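Local atomic coordinates of N-acetyltransferase (Staphylococcus aureus subsp. aureus, PDB entry 4M85), a protein that is an acetyltransferase of the GNAT family, probably moving an acetyl group from acetyl-coenzyme A to an acceptor amine that is not established. Residues A[15-20]-A[43-48]; A[50-55]-A[82-87]; A[86-91]-A[100-105]. All coordinates share one frame; numbering follows the deposited sequence.

Interaction 1 (A[15-20]-A[43-48]); sequences DIAKLV and AIEKSC
Ile44, whose side chain packs on Ala17 and Val20, has a carbonyl oxygen approached from within its own helix by the hydroxyl of Ser47 and by Cys48 N, the latter in a weak bond of 3.2 Å to Ile44 O. The Ser47 OG bond to Ile44 O is very short as modelled, at 2.5 Å, and its exact length is doubtful. That hydroxyl also pairs with Thr55, in the chain that follows helix 37-49. No hydrogen bond crosses between the two segments, and side-chain packing joins them. The CG2 branch of Ile44 carries most of the contact: CG1 sits beside the backbone N (chi1 -63°), which puts CG2 anti to it and over Ala17 and Val20. This methyl rests against Ala17 CA at 3.8 Å and meets Val20 CG1 at 3.9 Å, the two branched side chains running at a slant to each other. Beside it the small side chain of Ala17 allows a close approach: its CB touches Glu45 CG at 3.6 Å, so the aliphatic part of the glutamate, not its carboxylate, does the touching. At another point Ile16 CG2 abuts Cys48 SG at 3.8 Å. The axes of segments 15-20 and 43-48 approach to 8.6 Å, at 121° between their N-to-C directions. Ile16 and Val20 also reach Ile60, Val62 and Ile74, so helix 13-26 is the one resting on the sheet. Both helices lie in the connection between strands 4-7 and 60-65, a characteristic feature of the GNAT fold.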
loop_
_atom_site.group_PDB
_atom_site.type_symbol
_atom_site.label_atom_id
_atom_site.label_comp_id
_atom_site.label_asym_id
_atom_site.label_seq_id
_atom_site.Cartn_x
_atom_site.Cartn_y
_atom_site.Cartn_z
ATOM N N ASP A 15 -1.424 12.710 4.018
ATOM C CA ASP A 15 -2.329 11.728 4.641
ATOM C C ASP A 15 -1.971 10.301 4.236
ATOM O O ASP A 15 -1.948 9.387 5.065
ATOM C CB ASP A 15 -3.790 12.050 4.300
ATOM C CG ASP A 15 -4.355 13.225 5.137
ATOM O OD1 ASP A 15 -4.058 13.312 6.347
ATOM O OD2 ASP A 15 -5.123 14.047 4.588
ATOM N N ILE A 16 -1.663 10.113 2.957
ATOM C CA ILE A 16 -1.177 8.829 2.465
ATOM C C ILE A 16 0.068 8.383 3.285
ATOM O O ILE A 16 0.147 7.234 3.730
ATOM C CB ILE A 16 -0.895 8.887 0.957
ATOM C CG1 ILE A 16 -2.214 9.015 0.171
ATOM C CG2 ILE A 16 -0.092 7.676 0.503
ATOM C CD1 ILE A 16 -2.081 9.181 -1.332
ATOM N N ALA A 17 1.002 9.298 3.530
ATOM C CA ALA A 17 2.202 8.968 4.298
ATOM C C ALA A 17 1.874 8.447 5.703
ATOM O O ALA A 17 2.470 7.506 6.185
ATOM C CB ALA A 17 3.111 10.194 4.381
ATOM N N LYS A 18 0.885 9.033 6.357
ATOM C CA LYS A 18 0.520 8.573 7.697
ATOM C C LYS A 18 -0.016 7.153 7.633
ATOM O O LYS A 18 0.358 6.304 8.452
ATOM C CB LYS A 18 -0.493 9.530 8.317
ATOM C CG LYS A 18 0.073 10.913 8.573
ATOM C CD LYS A 18 -0.982 11.791 9.238
ATOM C CE LYS A 18 -0.647 13.268 9.132
ATOM N NZ LYS A 18 -1.747 14.081 9.734
ATOM N N LEU A 19 -0.845 6.884 6.626
ATOM C CA LEU A 19 -1.408 5.546 6.426
ATOM C C LEU A 19 -0.315 4.500 6.186
ATOM O O LEU A 19 -0.317 3.449 6.828
ATOM C CB LEU A 19 -2.409 5.552 5.263
ATOM C CG LEU A 19 -3.801 6.142 5.536
ATOM C CD1 LEU A 19 -4.554 6.457 4.243
ATOM C CD2 LEU A 19 -4.655 5.225 6.427
ATOM N N VAL A 20 0.606 4.795 5.257
ATOM C CA VAL A 20 1.711 3.887 4.926
ATOM C C VAL A 20 2.602 3.732 6.156
ATOM O O VAL A 20 2.992 2.644 6.503
ATOM C CB VAL A 20 2.546 4.412 3.712
ATOM C CG1 VAL A 20 3.842 3.615 3.518
ATOM C CG2 VAL A 20 1.709 4.377 2.436
ATOM N N ALA A 43 10.115 11.206 4.116
ATOM C CA ALA A 43 10.576 10.322 3.048
ATOM C C ALA A 43 9.425 9.686 2.250
ATOM O O ALA A 43 9.492 9.627 1.012
ATOM C CB ALA A 43 11.492 9.263 3.595
ATOM N N ILE A 44 8.406 9.174 2.952
ATOM C CA ILE A 44 7.271 8.527 2.285
ATOM C C ILE A 44 6.514 9.558 1.469
ATOM O O ILE A 44 6.112 9.280 0.356
ATOM C CB ILE A 44 6.313 7.815 3.293
ATOM C CG1 ILE A 44 7.021 6.691 4.032
ATOM C CG2 ILE A 44 5.108 7.210 2.614
ATOM C CD1 ILE A 44 6.437 6.398 5.411
ATOM N N GLU A 45 6.333 10.755 2.021
ATOM C CA GLU A 45 5.689 11.839 1.325
ATOM C C GLU A 45 6.393 12.108 -0.008
ATOM O O GLU A 45 5.752 12.278 -1.039
ATOM C CB GLU A 45 5.733 13.123 2.156
ATOM C CG GLU A 45 4.868 13.130 3.415
ATOM C CD GLU A 45 5.269 14.225 4.389
ATOM O OE1 GLU A 45 6.052 15.100 3.989
ATOM O OE2 GLU A 45 4.825 14.213 5.573
ATOM N N LYS A 46 7.717 12.156 0.025
ATOM C CA LYS A 46 8.470 12.406 -1.202
ATOM C C LYS A 46 8.329 11.235 -2.161
ATOM O O LYS A 46 8.300 11.443 -3.378
ATOM C CB LYS A 46 9.954 12.662 -0.883
ATOM C CG LYS A 46 10.221 14.032 -0.299
ATOM C CD LYS A 46 11.626 14.119 0.299
ATOM C CE LYS A 46 12.012 15.559 0.598
ATOM N NZ LYS A 46 13.042 15.624 1.664
ATOM N N SER A 47 8.256 10.012 -1.605
ATOM C CA SER A 47 8.088 8.785 -2.389
ATOM C C SER A 47 6.817 8.811 -3.250
ATOM O O SER A 47 6.740 8.085 -4.243
ATOM C CB SER A 47 8.096 7.533 -1.511
ATOM O OG SER A 47 6.858 7.267 -0.851
ATOM N N CYS A 48 5.844 9.629 -2.844
ATOM C CA CYS A 48 4.538 9.714 -3.510
ATOM C C CYS A 48 4.557 10.601 -4.743
ATOM O O CYS A 48 3.712 10.407 -5.598
ATOM C CB CYS A 48 3.452 10.255 -2.544
ATOM S SG CYS A 48 3.018 9.176 -1.148
#

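Interaction 2 (A[50-55]-A[82-87]); sequences DATYRT and LKYEKA
Tyr84 lies alongside Thr52, the two side chains pointing the same way, with Tyr84 CE1 4.0 Å from the methyl CG2 of Thr52. The backbones come close here too, through weak C-H...O contacts running in both directions: Tyr84 CA approaches Thr52 O, and Tyr53 CA approaches Tyr84 O at 3.3 Å with 166° at the hydrogen. Thr52 is the centre of an inverse gamma turn, and its carbonyl oxygen also touches Ala87 CB at 3.5 Å. The contact ties the chain between helix 37-49 and strand 60-65 to helix 81-86. That helix opens the long excursion linking the antiparallel strands 68-77 and 114-121 of the GNAT sheet. The polar centre of the contact is Glu85 OE1, which accepts two bonds. Tyr53 OH donates to Glu85 OE1 at 2.7 Å on the syn side of the carboxylate, 19° out of its plane. Arg54 NE donates to Glu85 OE1 at 2.8 Å with an N-H...O angle of 155°, forming a salt bridge. The oxygen lies nearly in the guanidinium plane, yet the arginine reaches it from above the carboxylate plane. Arg54 is extended from CG to NE, whereas Glu85 is bent at chi2, which turns its carboxylate back toward the tyrosine and arginine. The other carboxylate oxygen, OE2, is taken by Thr102 OG1 and Leu104 N, so both oxygens of this buried group have partners and its rotation is fixed. Beyond NE, Arg54 NH1 pairs with Glu81 and with the hydroxyl of Tyr76.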
loop_
_atom_site.group_PDB
_atom_site.type_symbol
_atom_site.label_atom_id
_atom_site.label_comp_id
_atom_site.label_asym_id
_atom_site.label_seq_id
_atom_site.Cartn_x
_atom_site.Cartn_y
_atom_site.Cartn_z
ATOM N N ASP A 50 7.975 12.469 -6.015
ATOM C CA ASP A 50 9.265 12.860 -6.589
ATOM C C ASP A 50 9.905 11.811 -7.498
ATOM O O ASP A 50 10.848 12.113 -8.242
ATOM C CB ASP A 50 10.228 13.277 -5.453
ATOM C CG ASP A 50 9.770 14.551 -4.758
ATOM O OD1 ASP A 50 8.992 15.298 -5.383
ATOM O OD2 ASP A 50 10.171 14.832 -3.612
ATOM N N ALA A 51 9.385 10.590 -7.450
ATOM C CA ALA A 51 9.861 9.499 -8.275
ATOM C C ALA A 51 8.771 8.438 -8.231
ATOM O O ALA A 51 7.907 8.489 -7.363
ATOM C CB ALA A 51 11.164 8.948 -7.723
ATOM N N THR A 52 8.834 7.460 -9.113
ATOM C CA THR A 52 7.802 6.433 -9.171
ATOM C C THR A 52 8.148 5.237 -8.309
ATOM O O THR A 52 8.510 4.157 -8.808
ATOM C CB THR A 52 7.481 6.042 -10.624
ATOM O OG1 THR A 52 7.281 7.242 -11.360
ATOM C CG2 THR A 52 6.191 5.223 -10.717
ATOM N N TYR A 53 8.028 5.473 -7.002
ATOM C CA TYR A 53 8.203 4.482 -5.975
ATOM C C TYR A 53 6.904 3.652 -5.940
ATOM O O TYR A 53 5.926 3.996 -6.607
ATOM C CB TYR A 53 8.531 5.158 -4.609
ATOM C CG TYR A 53 8.766 4.144 -3.541
ATOM C CD1 TYR A 53 9.769 3.222 -3.672
ATOM C CD2 TYR A 53 7.947 4.069 -2.423
ATOM C CE1 TYR A 53 9.965 2.243 -2.727
ATOM C CE2 TYR A 53 8.142 3.102 -1.455
ATOM C CZ TYR A 53 9.152 2.178 -1.618
ATOM O OH TYR A 53 9.363 1.166 -0.701
ATOM N N ARG A 54 6.928 2.531 -5.238
ATOM C CA ARG A 54 5.710 1.737 -4.959
ATOM C C ARG A 54 4.494 2.617 -4.639
ATOM O O ARG A 54 3.386 2.451 -5.213
ATOM C CB ARG A 54 5.970 0.834 -3.758
ATOM C CG ARG A 54 6.810 -0.407 -4.024
ATOM C CD ARG A 54 7.184 -1.031 -2.700
ATOM N NE ARG A 54 8.192 -2.085 -2.802
ATOM C CZ ARG A 54 7.938 -3.387 -2.950
ATOM N NH1 ARG A 54 6.692 -3.850 -3.035
ATOM N NH2 ARG A 54 8.949 -4.242 -2.982
ATOM N N THR A 55 4.711 3.564 -3.725
ATOM C CA THR A 55 3.648 4.469 -3.268
ATOM C C THR A 55 3.440 5.725 -4.132
ATOM O O THR A 55 2.850 6.691 -3.660
ATOM C CB THR A 55 3.877 4.863 -1.792
ATOM O OG1 THR A 55 5.156 5.446 -1.654
ATOM C CG2 THR A 55 3.839 3.655 -0.903
ATOM N N LEU A 82 10.152 -4.447 -8.401
ATOM C CA LEU A 82 11.501 -4.120 -7.943
ATOM C C LEU A 82 12.022 -2.823 -8.598
ATOM O O LEU A 82 12.824 -2.129 -8.004
ATOM C CB LEU A 82 12.451 -5.303 -8.172
ATOM C CG LEU A 82 12.175 -6.574 -7.353
ATOM C CD1 LEU A 82 13.367 -7.520 -7.449
ATOM C CD2 LEU A 82 11.890 -6.261 -5.897
ATOM N N LYS A 83 11.532 -2.472 -9.788
ATOM C CA LYS A 83 11.889 -1.191 -10.395
ATOM C C LYS A 83 11.272 -0.019 -9.635
ATOM O O LYS A 83 11.921 1.021 -9.416
ATOM C CB LYS A 83 11.453 -1.135 -11.845
ATOM C CG LYS A 83 11.880 0.147 -12.534
ATOM C CD LYS A 83 11.335 0.228 -13.947
ATOM C CE LYS A 83 10.123 1.136 -14.037
ATOM N NZ LYS A 83 9.176 0.705 -15.100
ATOM N N TYR A 84 10.015 -0.179 -9.225
ATOM C CA TYR A 84 9.386 0.816 -8.345
ATOM C C TYR A 84 10.157 0.990 -7.021
ATOM O O TYR A 84 10.416 2.124 -6.572
ATOM C CB TYR A 84 7.914 0.449 -8.092
ATOM C CG TYR A 84 7.068 0.399 -9.353
ATOM C CD1 TYR A 84 7.246 1.322 -10.368
ATOM C CD2 TYR A 84 6.095 -0.585 -9.524
ATOM C CE1 TYR A 84 6.474 1.286 -11.512
ATOM C CE2 TYR A 84 5.320 -0.634 -10.670
ATOM C CZ TYR A 84 5.513 0.301 -11.656
ATOM O OH TYR A 84 4.755 0.256 -12.818
ATOM N N GLU A 85 10.507 -0.130 -6.404
ATOM C CA GLU A 85 11.243 -0.137 -5.130
ATOM C C GLU A 85 12.588 0.591 -5.219
ATOM O O GLU A 85 12.967 1.322 -4.331
ATOM C CB GLU A 85 11.476 -1.588 -4.676
ATOM C CG GLU A 85 12.348 -1.755 -3.429
ATOM C CD GLU A 85 11.743 -1.109 -2.198
ATOM O OE1 GLU A 85 10.553 -0.759 -2.249
ATOM O OE2 GLU A 85 12.465 -0.957 -1.186
ATOM N N LYS A 86 13.318 0.352 -6.306
ATOM C CA LYS A 86 14.629 0.986 -6.511
ATOM C C LYS A 86 14.507 2.501 -6.618
ATOM O O LYS A 86 15.429 3.233 -6.246
ATOM C CB LYS A 86 15.300 0.398 -7.752
ATOM C CG LYS A 86 16.756 0.763 -7.919
ATOM C CD LYS A 86 17.375 -0.102 -9.008
ATOM C CE LYS A 86 18.792 0.329 -9.383
ATOM N NZ LYS A 86 19.661 0.465 -8.183
ATOM N N ALA A 87 13.360 2.993 -7.069
ATOM C CA ALA A 87 13.167 4.434 -7.229
ATOM C C ALA A 87 13.264 5.222 -5.913
ATOM O O ALA A 87 13.477 6.433 -5.942
ATOM C CB ALA A 87 11.844 4.736 -7.937
#

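Interaction 3 (A[86-91]-A[100-105]); sequences KAWELL and YGTPLP
Trp88 receives Pro103 over one face of its indole in a CH-pi contact: Pro103 CD stands 3.4 Å from the centroid of the five-membered ring, only 8° off the ring normal. Pro103 CG continues the overlap across the ring fusion, 3.6 Å from Trp88 CE2. Leu91 CD1 covers the opposite face, sandwiching the indole, and the rings of Tyr53 and Trp88 meet edge-to-face. Aliphatic packing extends the contact along Thr102, whose methyl CG2 lies 3.9 Å from Trp88 CB and also touches Glu89 CG. These groups join the short 3-10 segment 88-90 to the chain that leaves helix 95-98, closing off a small helical excursion between strands 68-77 and 114-121 of the GNAT fold. Gly101, with positive phi, is where the chain turns away from the preceding helical conformation. The polar link is indirect: Trp88 NE1 donates to a water at 2.9 Å, and this water donates in turn to Gly101 O in a bond that is doubtfully short as modelled. The charged pair belongs to segment 86-91 alone, Lys86 NZ reaching the syn side of Glu89 OE1 at a distance of 3.2 Å.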
loop_
_atom_site.group_PDB
_atom_site.type_symbol
_atom_site.label_atom_id
_atom_site.label_comp_id
_atom_site.label_asym_id
_atom_site.label_seq_id
_atom_site.Cartn_x
_atom_site.Cartn_y
_atom_site.Cartn_z
ATOM N N LYS A 86 13.318 0.352 -6.306
ATOM C CA LYS A 86 14.629 0.986 -6.511
ATOM C C LYS A 86 14.507 2.501 -6.618
ATOM O O LYS A 86 15.429 3.233 -6.246
ATOM C CB LYS A 86 15.300 0.398 -7.752
ATOM C CG LYS A 86 16.756 0.763 -7.919
ATOM C CD LYS A 86 17.375 -0.102 -9.008
ATOM C CE LYS A 86 18.792 0.329 -9.383
ATOM N NZ LYS A 86 19.661 0.465 -8.183
ATOM N N ALA A 87 13.360 2.993 -7.069
ATOM C CA ALA A 87 13.167 4.434 -7.229
ATOM C C ALA A 87 13.264 5.222 -5.913
ATOM O O ALA A 87 13.477 6.433 -5.942
ATOM C CB ALA A 87 11.844 4.736 -7.937
ATOM N N TRP A 88 13.146 4.531 -4.776
ATOM C CA TRP A 88 13.419 5.119 -3.483
ATOM C C TRP A 88 14.754 5.891 -3.464
ATOM O O TRP A 88 14.874 6.934 -2.808
ATOM C CB TRP A 88 13.423 4.039 -2.421
ATOM C CG TRP A 88 13.519 4.544 -1.022
ATOM C CD1 TRP A 88 14.644 4.631 -0.252
ATOM C CD2 TRP A 88 12.435 4.974 -0.196
ATOM N NE1 TRP A 88 14.326 5.108 1.002
ATOM C CE2 TRP A 88 12.979 5.329 1.062
ATOM C CE3 TRP A 88 11.061 5.095 -0.389
ATOM C CZ2 TRP A 88 12.188 5.802 2.107
ATOM C CZ3 TRP A 88 10.287 5.566 0.639
ATOM C CH2 TRP A 88 10.856 5.924 1.876
ATOM N N GLU A 89 15.734 5.379 -4.208
ATOM C CA GLU A 89 17.051 5.981 -4.288
ATOM C C GLU A 89 17.116 7.360 -4.971
ATOM O O GLU A 89 18.101 8.094 -4.815
ATOM C CB GLU A 89 17.990 5.000 -4.964
ATOM C CG GLU A 89 18.122 3.695 -4.196
ATOM C CD GLU A 89 19.243 2.817 -4.719
ATOM O OE1 GLU A 89 19.398 2.735 -5.977
ATOM O OE2 GLU A 89 19.965 2.231 -3.862
ATOM N N LEU A 90 16.064 7.732 -5.700
ATOM C CA LEU A 90 15.991 9.038 -6.356
ATOM C C LEU A 90 15.378 10.127 -5.481
ATOM O O LEU A 90 15.200 11.255 -5.941
ATOM C CB LEU A 90 15.195 8.924 -7.667
ATOM C CG LEU A 90 15.692 7.787 -8.599
ATOM C CD1 LEU A 90 14.841 7.640 -9.847
ATOM C CD2 LEU A 90 17.141 8.042 -8.965
ATOM N N LEU A 91 15.038 9.808 -4.230
ATOM C CA LEU A 91 14.410 10.792 -3.332
ATOM C C LEU A 91 15.474 11.645 -2.649
ATOM O O LEU A 91 16.620 11.213 -2.504
ATOM C CB LEU A 91 13.539 10.081 -2.269
ATOM C CG LEU A 91 12.459 9.155 -2.818
ATOM C CD1 LEU A 91 11.659 8.454 -1.718
ATOM C CD2 LEU A 91 11.547 9.942 -3.764
ATOM N N TYR A 100 19.866 2.956 5.515
ATOM C CA TYR A 100 19.058 1.737 5.644
ATOM C C TYR A 100 18.781 1.009 4.325
ATOM O O TYR A 100 18.313 -0.123 4.333
ATOM C CB TYR A 100 17.770 2.036 6.399
ATOM C CG TYR A 100 18.017 2.116 7.883
ATOM C CD1 TYR A 100 18.455 3.302 8.478
ATOM C CD2 TYR A 100 17.867 0.996 8.690
ATOM C CE1 TYR A 100 18.704 3.373 9.843
ATOM C CE2 TYR A 100 18.115 1.056 10.055
ATOM C CZ TYR A 100 18.531 2.245 10.628
ATOM O OH TYR A 100 18.776 2.307 11.982
ATOM N N GLY A 101 19.101 1.629 3.198
ATOM C CA GLY A 101 18.719 1.081 1.916
ATOM C C GLY A 101 17.222 1.290 1.717
ATOM O O GLY A 101 16.573 2.015 2.469
ATOM N N THR A 102 16.672 0.653 0.704
ATOM C CA THR A 102 15.291 0.874 0.359
ATOM C C THR A 102 14.414 0.088 1.369
ATOM O O THR A 102 14.826 -0.956 1.895
ATOM C CB THR A 102 14.999 0.546 -1.126
ATOM O OG1 THR A 102 14.952 -0.867 -1.333
ATOM C CG2 THR A 102 16.052 1.171 -2.043
ATOM N N PRO A 103 13.226 0.619 1.675
ATOM C CA PRO A 103 12.388 0.108 2.778
ATOM C C PRO A 103 11.781 -1.274 2.566
ATOM O O PRO A 103 11.500 -1.953 3.551
ATOM C CB PRO A 103 11.262 1.146 2.911
ATOM C CG PRO A 103 11.450 2.139 1.834
ATOM C CD PRO A 103 12.673 1.820 1.029
ATOM N N LEU A 104 11.601 -1.698 1.311
ATOM C CA LEU A 104 10.910 -2.957 1.018
ATOM C C LEU A 104 11.578 -3.751 -0.121
ATOM O O LEU A 104 11.005 -3.871 -1.193
ATOM C CB LEU A 104 9.429 -2.650 0.700
ATOM C CG LEU A 104 8.479 -2.272 1.849
ATOM C CD1 LEU A 104 7.248 -1.552 1.306
ATOM C CD2 LEU A 104 8.036 -3.483 2.666
ATOM N N PRO A 105 12.816 -4.273 0.103
ATOM C CA PRO A 105 13.585 -5.022 -0.914
ATOM C C PRO A 105 12.970 -6.326 -1.404
ATOM O O PRO A 105 13.229 -6.714 -2.550
ATOM C CB PRO A 105 14.903 -5.346 -0.196
ATOM C CG PRO A 105 14.584 -5.244 1.271
ATOM C CD PRO A 105 13.594 -4.122 1.349
HETATM O O HOH W 1 16.599 4.544 2.727
#

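Overall arrangement
Interaction 1 is buried apolar packing between two helices, one of which rests on the central sheet, and no hydrogen bond crosses it. Interactions 2 and 3 are only partly buried; their centres are about 7 Å apart and they share Lys86 and Ala87. Interaction 2 ties helix 81-86 to the loop 50-55, and interaction 3 ties the 3-10 segment 88-90 to the chain after helix 95-98. Interaction 2 relies on a salt bridge and a doubly used carboxylate oxygen, interaction 3 on a ring face and a water. Glu85 spans these two, while Ser47 links interaction 1 to Thr55 of interaction 2 and to Trp88 and Leu91 of interaction 3.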